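Local coordinates for vanadium-dependent bromoperoxidase (Corallina officinalis, PDB 1QHB), which catalyses the vanadate-dependent halogenation of organic substrates with bromide and hydrogen peroxide, working as a homododecamer, at residues R289-D294 / G309-E314. Sequence-based numbering, arbitrary orientation.
Sequences RDFMTD and GFESYE
R289 and S312 mark the nearest approach of the two backbones, with CA atoms 8.6 Å apart; 289-294 has no regular structure, 309-314 is loop leading into strand 313-318, and no backbone hydrogen bond joins them, the gap being spanned by side chains. R289 reaches across with its CG anti to the backbone N (chi1 179°) and the chain extended as far as NE. Its NH1 donates a bent hydrogen bond to S312 OG, 2.9 Å away and close to the guanidinium plane (N-H...O angle 144°). The same hydroxyl also hydrogen-bonds T286 OG1, a second partner that limits its rotation. The other terminal nitrogen, NH2, comes within 3.5 Å of F310 CE2, the two planes 61° apart. One corner of the F291 ring, CE1, sits over one guanidinium face, 3.5 Å above the plane and offset toward its rim. F291 CE2 also meets E311 CG at 3.7 Å, while CE1 touches F310 CD2 at 4.2 Å. The buried E311, bent at chi2, hydrogen-bonds the A472 backbone N through OE2. The contact closes a surface connection that leaves strand 276-285, runs through helix 295-302, N-capped by D294, and returns as strand 313-318, outermost in this chain and antiparallel to 276-285; H331 of helix 323-332 packs on E311.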
loop_
_atom_site.group_PDB
_atom_site.type_symbol
_atom_site.label_atom_id
_atom_site.label_comp_id
_atom_site.label_asym_id
_atom_site.label_seq_id
_atom_site.Cartn_x
_atom_site.Cartn_y
_atom_site.Cartn_z
ATOM N N ARG A 289 -39.922 0.305 -55.908
ATOM C CA ARG A 289 -38.675 -0.313 -56.364
ATOM C C ARG A 289 -37.964 -0.920 -55.148
ATOM O O ARG A 289 -37.598 -0.203 -54.209
ATOM C CB ARG A 289 -37.839 0.723 -57.093
ATOM C CG ARG A 289 -36.492 0.220 -57.596
ATOM C CD ARG A 289 -35.696 1.352 -58.255
ATOM N NE ARG A 289 -34.504 0.710 -58.827
ATOM C CZ ARG A 289 -33.343 1.258 -59.111
ATOM N NH1 ARG A 289 -33.177 2.561 -58.873
ATOM N NH2 ARG A 289 -32.396 0.483 -59.616
ATOM N N ASP A 290 -37.863 -2.232 -55.126
ATOM C CA ASP A 290 -37.177 -2.966 -54.064
ATOM C C ASP A 290 -35.967 -3.646 -54.693
ATOM O O ASP A 290 -35.850 -3.663 -55.925
ATOM C CB ASP A 290 -38.054 -3.963 -53.355
ATOM C CG ASP A 290 -39.249 -3.325 -52.679
ATOM O OD1 ASP A 290 -39.024 -2.537 -51.721
ATOM O OD2 ASP A 290 -40.409 -3.610 -53.078
ATOM N N PHE A 291 -35.076 -4.201 -53.900
ATOM C CA PHE A 291 -33.775 -4.659 -54.346
ATOM C C PHE A 291 -33.450 -6.037 -53.815
ATOM O O PHE A 291 -34.095 -6.480 -52.853
ATOM C CB PHE A 291 -32.644 -3.717 -53.863
ATOM C CG PHE A 291 -32.827 -2.289 -54.330
ATOM C CD1 PHE A 291 -32.306 -1.895 -55.543
ATOM C CD2 PHE A 291 -33.512 -1.351 -53.565
ATOM C CE1 PHE A 291 -32.441 -0.598 -56.006
ATOM C CE2 PHE A 291 -33.674 -0.064 -54.027
ATOM C CZ PHE A 291 -33.152 0.312 -55.254
ATOM N N MET A 292 -32.466 -6.642 -54.476
ATOM C CA MET A 292 -32.012 -7.959 -54.073
ATOM C C MET A 292 -33.128 -8.990 -54.135
ATOM O O MET A 292 -33.209 -9.873 -53.299
ATOM C CB MET A 292 -31.401 -7.862 -52.653
ATOM C CG MET A 292 -30.085 -7.182 -52.621
ATOM S SD MET A 292 -29.467 -6.691 -51.004
ATOM C CE MET A 292 -29.169 -8.321 -50.302
ATOM N N THR A 293 -33.948 -8.938 -55.176
ATOM C CA THR A 293 -35.043 -9.871 -55.357
ATOM C C THR A 293 -34.628 -10.931 -56.370
ATOM O O THR A 293 -35.386 -11.872 -56.608
ATOM C CB THR A 293 -36.297 -9.157 -55.897
ATOM O OG1 THR A 293 -35.969 -8.443 -57.112
ATOM C CG2 THR A 293 -36.773 -8.132 -54.875
ATOM N N ASP A 294 -33.438 -10.836 -56.908
ATOM C CA ASP A 294 -32.909 -11.823 -57.817
ATOM C C ASP A 294 -31.775 -12.579 -57.099
ATOM O O ASP A 294 -30.858 -11.954 -56.533
ATOM C CB ASP A 294 -32.380 -11.100 -59.061
ATOM C CG ASP A 294 -31.580 -12.065 -59.896
ATOM O OD1 ASP A 294 -32.180 -12.918 -60.575
ATOM O OD2 ASP A 294 -30.346 -12.008 -59.866
ATOM N N GLY A 309 -25.436 3.345 -52.866
ATOM C CA GLY A 309 -25.639 4.545 -53.644
ATOM C C GLY A 309 -26.405 4.272 -54.897
ATOM O O GLY A 309 -26.525 5.182 -55.704
ATOM N N PHE A 310 -26.873 3.045 -55.087
ATOM C CA PHE A 310 -27.615 2.677 -56.287
ATOM C C PHE A 310 -29.094 3.019 -56.289
ATOM O O PHE A 310 -29.787 2.889 -57.308
ATOM C CB PHE A 310 -27.431 1.179 -56.496
ATOM C CG PHE A 310 -27.812 0.661 -57.870
ATOM C CD1 PHE A 310 -27.146 1.052 -59.011
ATOM C CD2 PHE A 310 -28.794 -0.309 -57.968
ATOM C CE1 PHE A 310 -27.481 0.525 -60.243
ATOM C CE2 PHE A 310 -29.151 -0.859 -59.201
ATOM C CZ PHE A 310 -28.485 -0.399 -60.323
ATOM N N GLU A 311 -29.706 3.484 -55.207
ATOM C CA GLU A 311 -31.103 3.858 -55.242
ATOM C C GLU A 311 -31.444 5.076 -56.087
ATOM O O GLU A 311 -30.661 6.000 -56.276
ATOM C CB GLU A 311 -31.579 4.132 -53.803
ATOM C CG GLU A 311 -31.549 2.839 -53.007
ATOM C CD GLU A 311 -30.235 2.732 -52.224
ATOM O OE1 GLU A 311 -29.333 3.567 -52.380
ATOM O OE2 GLU A 311 -30.156 1.761 -51.430
ATOM N N SER A 312 -32.713 5.122 -56.521
ATOM C CA SER A 312 -33.172 6.297 -57.277
ATOM C C SER A 312 -34.288 6.926 -56.445
ATOM O O SER A 312 -34.915 6.226 -55.660
ATOM C CB SER A 312 -33.795 6.049 -58.625
ATOM O OG SER A 312 -34.768 4.984 -58.434
ATOM N N TYR A 313 -34.401 8.226 -56.577
ATOM C CA TYR A 313 -35.299 9.068 -55.802
ATOM C C TYR A 313 -36.137 9.929 -56.745
ATOM O O TYR A 313 -35.777 10.183 -57.890
ATOM C CB TYR A 313 -34.469 10.075 -54.905
ATOM C CG TYR A 313 -33.627 9.278 -53.920
ATOM C CD1 TYR A 313 -32.371 8.761 -54.270
ATOM C CD2 TYR A 313 -34.165 8.968 -52.657
ATOM C CE1 TYR A 313 -31.650 7.966 -53.384
ATOM C CE2 TYR A 313 -33.433 8.180 -51.800
ATOM C CZ TYR A 313 -32.192 7.688 -52.146
ATOM O OH TYR A 313 -31.553 6.910 -51.229
ATOM N N GLU A 314 -37.222 10.455 -56.189
ATOM C CA GLU A 314 -38.043 11.444 -56.869
ATOM C C GLU A 314 -37.546 12.812 -56.398
ATOM O O GLU A 314 -36.864 12.890 -55.383
ATOM C CB GLU A 314 -39.504 11.280 -56.478
ATOM C CG GLU A 314 -40.126 9.952 -56.886
ATOM C CD GLU A 314 -40.351 9.839 -58.384
ATOM O OE1 GLU A 314 -40.384 10.909 -59.038
ATOM O OE2 GLU A 314 -40.492 8.709 -58.905
#